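Probable 2-dehydro-3-deoxygalactonokinase DgoK1 (Sinorhizobium meliloti, PDB 3T69) probably phosphorylates the sugar acid 2-dehydro-3-deoxy-D-galactonate with ATP, giving the 6-phosphate in the degradation of galactonate. Local coordinates at residues E128-L133 with A296-A301; N217-V222 with A238-T243; G150-W155 with F166-T171. All blocks are in the same frame, centred on the assembly; numbering follows the deposited sequence.

Interaction 1 of 3, residues E128-L133 with A296-A301; sequences EETQLL and AGLSAA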
# COMPACT_ATOMS: atom_id res chain seq x y z
N GLU B 128 -5.98 -2.99 -21.84
CA GLU B 128 -6.14 -1.57 -22.08
C GLU B 128 -5.63 -1.22 -23.46
O GLU B 128 -5.95 -0.13 -23.99
CB GLU B 128 -5.33 -0.77 -21.01
CG GLU B 128 -5.84 -0.86 -19.53
CD GLU B 128 -5.32 -2.04 -18.76
OE1 GLU B 128 -4.44 -2.76 -19.28
OE2 GLU B 128 -5.79 -2.29 -17.62
N GLU B 129 -4.81 -2.08 -24.06
CA GLU B 129 -4.38 -1.75 -25.43
C GLU B 129 -5.57 -1.96 -26.38
O GLU B 129 -5.64 -1.31 -27.39
CB GLU B 129 -3.13 -2.51 -25.92
CG GLU B 129 -3.39 -3.93 -26.36
CD GLU B 129 -3.87 -4.74 -25.19
OE1 GLU B 129 -3.28 -4.53 -24.11
OE2 GLU B 129 -4.81 -5.55 -25.33
N THR B 130 -6.48 -2.85 -26.04
CA THR B 130 -7.63 -3.05 -26.87
C THR B 130 -8.71 -1.96 -26.72
O THR B 130 -9.38 -1.61 -27.70
CB THR B 130 -8.20 -4.44 -26.66
OG1 THR B 130 -7.19 -5.39 -27.03
CG2 THR B 130 -9.43 -4.63 -27.53
N GLN B 131 -8.83 -1.38 -25.52
CA GLN B 131 -9.64 -0.20 -25.35
C GLN B 131 -8.96 0.94 -26.08
O GLN B 131 -9.60 1.89 -26.49
CB GLN B 131 -9.88 0.12 -23.88
CG GLN B 131 -10.29 -1.11 -23.03
CD GLN B 131 -10.49 -0.78 -21.55
OE1 GLN B 131 -9.55 -0.50 -20.81
NE2 GLN B 131 -11.74 -0.82 -21.11
N LEU B 132 -7.68 0.87 -26.28
CA LEU B 132 -7.06 1.97 -27.03
C LEU B 132 -7.15 1.77 -28.53
O LEU B 132 -7.11 2.74 -29.30
CB LEU B 132 -5.61 2.18 -26.61
CG LEU B 132 -5.34 2.79 -25.25
CD1 LEU B 132 -3.88 2.58 -24.89
CD2 LEU B 132 -5.70 4.26 -25.22
N LEU B 133 -7.24 0.51 -28.95
CA LEU B 133 -7.43 0.23 -30.37
C LEU B 133 -8.81 0.81 -30.70
O LEU B 133 -8.97 1.55 -31.68
CB LEU B 133 -7.39 -1.28 -30.64
CG LEU B 133 -7.81 -1.78 -32.03
CD1 LEU B 133 -6.93 -1.23 -33.13
CD2 LEU B 133 -7.82 -3.28 -31.99
N ALA B 296 -15.20 -1.96 -29.23
CA ALA B 296 -14.73 -1.39 -30.46
C ALA B 296 -13.35 -1.90 -30.83
O ALA B 296 -13.03 -2.03 -32.02
CB ALA B 296 -14.73 0.10 -30.38
N GLY B 297 -12.52 -2.15 -29.82
CA GLY B 297 -11.17 -2.58 -30.04
C GLY B 297 -11.23 -4.03 -30.46
O GLY B 297 -10.56 -4.41 -31.42
N LEU B 298 -12.03 -4.84 -29.79
CA LEU B 298 -12.21 -6.19 -30.26
C LEU B 298 -12.86 -6.22 -31.66
O LEU B 298 -12.61 -7.14 -32.44
CB LEU B 298 -13.01 -7.05 -29.28
CG LEU B 298 -12.56 -7.19 -27.82
CD1 LEU B 298 -13.77 -7.27 -26.94
CD2 LEU B 298 -11.72 -8.40 -27.60
N SER B 299 -13.70 -5.24 -32.00
CA SER B 299 -14.31 -5.23 -33.34
C SER B 299 -13.26 -4.95 -34.45
O SER B 299 -13.19 -5.66 -35.46
CB SER B 299 -15.55 -4.30 -33.41
OG SER B 299 -15.81 -3.83 -34.73
N ALA B 300 -12.42 -3.95 -34.24
CA ALA B 300 -11.43 -3.64 -35.25
C ALA B 300 -10.46 -4.81 -35.52
O ALA B 300 -9.95 -4.96 -36.64
CB ALA B 300 -10.69 -2.38 -34.90
N ALA B 301 -10.23 -5.65 -34.50
CA ALA B 301 -9.39 -6.83 -34.63
C ALA B 301 -10.10 -7.93 -35.38
O ALA B 301 -9.55 -8.46 -36.34
CB ALA B 301 -8.83 -7.34 -33.23

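Interaction 2 of 3, residues N217-V222 with A238-T243; sequences NLLFSV and AQLSGT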
# COMPACT_ATOMS: atom_id res chain seq x y z
N ASN B 217 2.24 8.59 5.72
CA ASN B 217 1.77 9.23 6.91
C ASN B 217 0.27 9.51 6.81
O ASN B 217 -0.52 9.10 7.67
CB ASN B 217 2.56 10.51 7.17
CG ASN B 217 1.91 11.39 8.19
OD1 ASN B 217 1.77 11.03 9.36
ND2 ASN B 217 1.48 12.54 7.77
N LEU B 218 -0.12 10.18 5.71
CA LEU B 218 -1.56 10.46 5.45
C LEU B 218 -2.42 9.22 5.61
O LEU B 218 -3.45 9.28 6.29
CB LEU B 218 -1.78 11.10 4.09
CG LEU B 218 -1.12 12.50 4.02
CD1 LEU B 218 -0.85 13.00 2.58
CD2 LEU B 218 -1.90 13.53 4.83
N LEU B 219 -1.95 8.09 5.09
CA LEU B 219 -2.68 6.84 5.25
C LEU B 219 -2.81 6.45 6.72
O LEU B 219 -3.88 5.98 7.15
CB LEU B 219 -2.02 5.72 4.47
CG LEU B 219 -2.01 5.85 2.94
CD1 LEU B 219 -1.07 4.85 2.28
CD2 LEU B 219 -3.40 5.68 2.41
N PHE B 220 -1.77 6.68 7.52
CA PHE B 220 -1.90 6.31 8.90
C PHE B 220 -2.94 7.16 9.60
O PHE B 220 -3.70 6.67 10.42
CB PHE B 220 -0.57 6.30 9.65
CG PHE B 220 -0.72 5.83 11.07
CD1 PHE B 220 -1.02 4.52 11.34
CD2 PHE B 220 -0.66 6.74 12.12
CE1 PHE B 220 -1.20 4.06 12.66
CE2 PHE B 220 -0.82 6.31 13.43
CZ PHE B 220 -1.11 4.95 13.70
N SER B 221 -3.03 8.40 9.19
CA SER B 221 -3.94 9.35 9.76
C SER B 221 -5.38 8.95 9.62
O SER B 221 -6.18 9.33 10.42
CB SER B 221 -3.68 10.73 9.19
OG SER B 221 -2.61 11.32 9.89
N VAL B 222 -5.76 8.21 8.61
CA VAL B 222 -7.13 7.83 8.61
C VAL B 222 -7.42 6.97 9.84
O VAL B 222 -8.44 7.12 10.43
CB VAL B 222 -7.63 7.21 7.28
CG1 VAL B 222 -6.74 7.51 6.14
CG2 VAL B 222 -7.92 5.79 7.41
N ALA B 238 -13.28 7.27 2.13
CA ALA B 238 -13.15 8.33 1.17
C ALA B 238 -11.75 8.88 1.21
O ALA B 238 -11.12 9.06 0.17
CB ALA B 238 -14.17 9.44 1.46
N GLN B 239 -11.30 9.20 2.42
CA GLN B 239 -9.93 9.64 2.72
C GLN B 239 -8.92 8.64 2.13
O GLN B 239 -8.00 9.02 1.36
CB GLN B 239 -9.77 9.67 4.22
CG GLN B 239 -8.94 10.78 4.76
CD GLN B 239 -9.01 10.83 6.28
OE1 GLN B 239 -10.01 10.38 6.89
NE2 GLN B 239 -7.97 11.39 6.92
N LEU B 240 -9.12 7.37 2.46
CA LEU B 240 -8.34 6.31 1.87
C LEU B 240 -8.30 6.36 0.34
O LEU B 240 -7.21 6.34 -0.26
CB LEU B 240 -8.80 4.93 2.32
CG LEU B 240 -7.98 3.77 1.73
CD1 LEU B 240 -6.51 3.90 2.05
CD2 LEU B 240 -8.46 2.47 2.32
N SER B 241 -9.48 6.38 -0.29
CA SER B 241 -9.52 6.36 -1.72
C SER B 241 -8.88 7.63 -2.23
O SER B 241 -8.03 7.61 -3.13
CB SER B 241 -10.95 6.26 -2.21
OG SER B 241 -10.93 6.29 -3.63
N GLY B 242 -9.25 8.74 -1.59
CA GLY B 242 -8.76 10.00 -2.02
C GLY B 242 -7.27 10.11 -1.97
O GLY B 242 -6.66 10.73 -2.88
N THR B 243 -6.66 9.52 -0.94
CA THR B 243 -5.20 9.64 -0.76
C THR B 243 -4.46 8.96 -1.89
O THR B 243 -3.54 9.54 -2.54
CB THR B 243 -4.71 9.04 0.61
OG1 THR B 243 -5.35 9.74 1.71
CG2 THR B 243 -3.21 9.15 0.73
O HOH W 1 -7.72 11.82 9.74

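Interaction 3 of 3, residues G150-W155 with F166-T171; sequences GTHSKW and FSTFMT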
# COMPACT_ATOMS: atom_id res chain seq x y z
N GLY B 150 -8.76 1.71 -12.74
CA GLY B 150 -9.07 0.27 -12.46
C GLY B 150 -8.16 -0.30 -11.35
O GLY B 150 -7.43 0.44 -10.72
N THR B 151 -8.19 -1.60 -11.09
CA THR B 151 -7.17 -2.22 -10.22
C THR B 151 -5.77 -1.64 -10.45
O THR B 151 -5.07 -1.30 -9.50
CB THR B 151 -7.05 -3.70 -10.50
OG1 THR B 151 -8.34 -4.29 -10.39
CG2 THR B 151 -6.16 -4.33 -9.49
N HIS B 152 -5.35 -1.58 -11.72
CA HIS B 152 -4.09 -0.96 -12.11
C HIS B 152 -4.43 0.22 -13.05
O HIS B 152 -5.09 0.05 -14.06
CB HIS B 152 -3.15 -1.94 -12.84
CG HIS B 152 -2.70 -3.12 -12.02
ND1 HIS B 152 -2.23 -4.28 -12.61
CD2 HIS B 152 -2.63 -3.32 -10.69
CE1 HIS B 152 -1.89 -5.15 -11.66
NE2 HIS B 152 -2.15 -4.60 -10.49
N SER B 153 -3.99 1.42 -12.74
CA SER B 153 -4.52 2.52 -13.50
C SER B 153 -3.51 2.93 -14.56
O SER B 153 -2.37 3.19 -14.27
CB SER B 153 -4.90 3.67 -12.56
OG SER B 153 -5.10 4.85 -13.32
N LYS B 154 -3.90 2.95 -15.81
CA LYS B 154 -2.91 3.26 -16.82
C LYS B 154 -2.92 4.73 -17.27
O LYS B 154 -4.00 5.32 -17.45
CB LYS B 154 -3.07 2.27 -17.97
CG LYS B 154 -2.08 1.11 -17.90
CD LYS B 154 -2.50 -0.10 -17.12
CE LYS B 154 -1.22 -0.69 -16.62
NZ LYS B 154 -1.20 -2.10 -16.21
N TRP B 155 -1.76 5.34 -17.42
CA TRP B 155 -1.67 6.70 -18.01
C TRP B 155 -0.85 6.64 -19.30
O TRP B 155 0.33 6.32 -19.27
CB TRP B 155 -1.07 7.71 -17.02
CG TRP B 155 -2.11 8.16 -15.94
CD1 TRP B 155 -2.69 7.38 -14.98
CD2 TRP B 155 -2.65 9.47 -15.76
NE1 TRP B 155 -3.55 8.11 -14.22
CE2 TRP B 155 -3.55 9.40 -14.67
CE3 TRP B 155 -2.48 10.68 -16.43
CZ2 TRP B 155 -4.28 10.52 -14.24
CZ3 TRP B 155 -3.19 11.79 -16.01
CH2 TRP B 155 -4.08 11.70 -14.90
N PHE B 166 3.81 4.68 -21.50
CA PHE B 166 2.79 4.69 -20.49
C PHE B 166 3.28 4.40 -19.07
O PHE B 166 4.44 4.00 -18.89
CB PHE B 166 1.71 3.73 -20.88
CG PHE B 166 2.15 2.32 -20.94
CD1 PHE B 166 2.82 1.83 -22.06
CD2 PHE B 166 1.85 1.44 -19.89
CE1 PHE B 166 3.20 0.47 -22.14
CE2 PHE B 166 2.23 0.10 -19.94
CZ PHE B 166 2.91 -0.40 -21.07
N SER B 167 2.40 4.57 -18.08
CA SER B 167 2.72 4.41 -16.68
C SER B 167 1.59 3.75 -15.88
O SER B 167 0.48 4.29 -15.80
CB SER B 167 2.95 5.79 -16.07
OG SER B 167 4.20 6.34 -16.47
N THR B 168 1.84 2.59 -15.26
CA THR B 168 0.88 2.02 -14.34
C THR B 168 1.01 2.68 -12.98
O THR B 168 2.12 3.14 -12.59
CB THR B 168 1.15 0.58 -14.17
OG1 THR B 168 1.20 -0.00 -15.47
CG2 THR B 168 0.05 -0.13 -13.34
N PHE B 169 -0.11 2.75 -12.26
CA PHE B 169 -0.15 3.13 -10.87
C PHE B 169 -1.08 2.12 -10.28
O PHE B 169 -2.16 1.88 -10.83
CB PHE B 169 -0.73 4.52 -10.73
CG PHE B 169 0.23 5.63 -11.13
CD1 PHE B 169 1.07 6.20 -10.20
CD2 PHE B 169 0.27 6.10 -12.44
CE1 PHE B 169 1.94 7.22 -10.56
CE2 PHE B 169 1.13 7.11 -12.80
CZ PHE B 169 1.98 7.68 -11.83
N MET B 170 -0.69 1.48 -9.19
CA MET B 170 -1.46 0.31 -8.73
C MET B 170 -2.50 0.69 -7.68
O MET B 170 -2.74 -0.04 -6.71
CB MET B 170 -0.56 -0.87 -8.31
CG MET B 170 0.62 -0.61 -7.32
SD MET B 170 1.63 -2.10 -7.06
CE MET B 170 0.53 -3.08 -6.07
N THR B 171 -3.17 1.83 -7.93
CA THR B 171 -4.04 2.45 -6.93
C THR B 171 -5.21 1.57 -6.55
O THR B 171 -5.51 1.40 -5.39
CB THR B 171 -4.47 3.92 -7.34
OG1 THR B 171 -5.24 3.86 -8.50
CG2 THR B 171 -3.25 4.80 -7.71

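Interaction 1 of 3, residues E128-L133 with A296-A301
Thr130 is the first residue of helix 128-139 to meet Gly297 and Leu298 of helix 290-305. Its methyl CG2 does the touching. CG2 lies against the peptide that joins the two, 3.5 Å from Leu298 N, and also meets the branch carbon CG of Leu298 at 4.1 Å. Because CG2 stands anti to the backbone N of Thr130, the hydroxyl is turned the other way, back over its own helix. There OG1 donates to Glu129 OE2 at 2.9 Å, on the anti side of the carboxylate and somewhat out of its plane. The other oxygen, Glu129 OE1, is bonded to the N of Gly127. The carbonyl of Thr130 also faces the second helix. Its O receives a CA-H...O contact from Gly297 CA at 3.1 Å, with 163° at the hydrogen.

Leu132 looks the other way, onto Val156 and Leu158 of the sheet.

Leu133 comes one turn after Thr130. CG stands anti to its backbone N (chi1 170°), which carries the branch out to the second helix. CG rests against Ala300 CB at 4.1 Å. CD2 lies beside Gly297 O and reaches Ala301 CB at 4.4 Å.

The segment axes cross at 76° and come within 7.2 Å; Leu133 and Gly297 are the nearest CA pair. This is close packing of two helices over a glycine, where any CB would run into Thr130 O. Leu298 also touches Ala11 of strand 9-14, so helix 290-305 joins helix 128-139 to the N-terminal sheet. This is consistent with the ASKHA kinase fold, in which helices pack against the sheets. The chemistry is mostly apolar. Methyl groups and one CA-H...O contact make the joint, and the side-chain hydrogen bond from Thr130 to Glu129 stays within its own helix.

Interaction 2 of 3, residues N217-V222 with A238-T243
Leu219 and Leu240 lie where segments 217-222 and 238-243 run nearly antiparallel, their axes at 169° and 9.5 Å apart, with the two CA atoms 6.6 Å apart. Helices 215-228 and 233-252 follow one another through a short connection, so this is a helical hairpin. On helix 215-228, Phe220 meets the ring of His152 of the second subunit. Leu219 CD2 meets Leu240 CD1 at 3.6 Å, the two side chains crossing obliquely. Leu240 has CG anti to its backbone N (chi1 -179°), which brings CD1 to Leu219. Its side chain also packs on Phe175 and Ile178 of helix 171-181. The methyl of Thr243 touches two leucines, with CG2 3.9 Å from Leu219 CD2 and 4.1 Å from Leu218 CB. Its hydroxyl OG1 turns back to Gln239 O at 2.8 Å, above the carbonyl plane. That oxygen also accepts the backbone N of Thr243.

The extended Gln239 chain runs alongside Val222, the two pointing opposite ways. Val222 CB lies 4.0 Å from Gln239 OE1. Gln239 NE2 donates to a water at 2.9 Å, and the water donates to Ser221 O. With alanine in place of Gln239, the water would probably lose its link to this helix and one flank of Val222 would be uncovered.

The hairpin is held by apolar packing, including the Gln239 chain on Val222, with one water-mediated polar link at the side of Gln239.

Interaction 3 of 3, residues G150-W155 with F166-T171
Ser153 N gives a nearly straight hydrogen bond to Phe169 O, 2.7 Å long with 176° at the hydrogen. It belongs to the antiparallel beta hairpin of strands 153-159 and 162-169. Phe169 N returns a bond to Ser153 O at 3.1 Å. Trp155 and Ser167 form the next hydrogen-bonded pair, Trp155 N to Ser167 O and Ser167 N to Trp155 O, both 3.0 Å.

Lys154 and Thr168 make the non-hydrogen-bonded pair between them. Their side chains lie alongside each other, but their polar ends bond to strand 123-125: Lys154 NZ to Val124 O and Thr168 OG1 to Asp123 OD1. On the face of Ser153 and Trp155, Glu248 OE2 of helix 233-252 is bonded to Ser153 OG and Trp155 NE1. Glu248 OE1 is bonded to OG1 of Thr171, just past the strand.

Packing continues past the strand end. His152 CB touches Thr168 CG2 at 3.7 Å, and CD2 of the His152 ring lies 4.0 Å from Met170 CB. Trp155 and Phe169 form an offset edge-to-face pair, centroids 5.7 Å apart and planes at 77°. The edge of Phe169 is toward the face of the Trp155 five-membered ring, and Phe169 CD2 comes to 4.1 Å from Trp155 CD1.

Following the chain from the N terminus, helix 128-139 opens the longest loop, which interaction 1 closes only at helix 290-305. Within that loop interaction 3 closes first, as the hairpin of strands 153-159 and 162-169. Interaction 2 follows in series, between helices 215-228 and 233-252. Both thus lie inside the span of interaction 1, and none of the three cross. Interactions 1 and 3 touch, through Glu128 CD and Lys154 CD. Interactions 1 and 2 sit on opposite sides of the chain's centre, their own centres about 35 Å apart. Interaction 1 ties the N-terminal sheet to the helix beside the second sheet. Interaction 3 joins two neighbouring strands of that second sheet, and interactions 2 and 3 both face the second subunit.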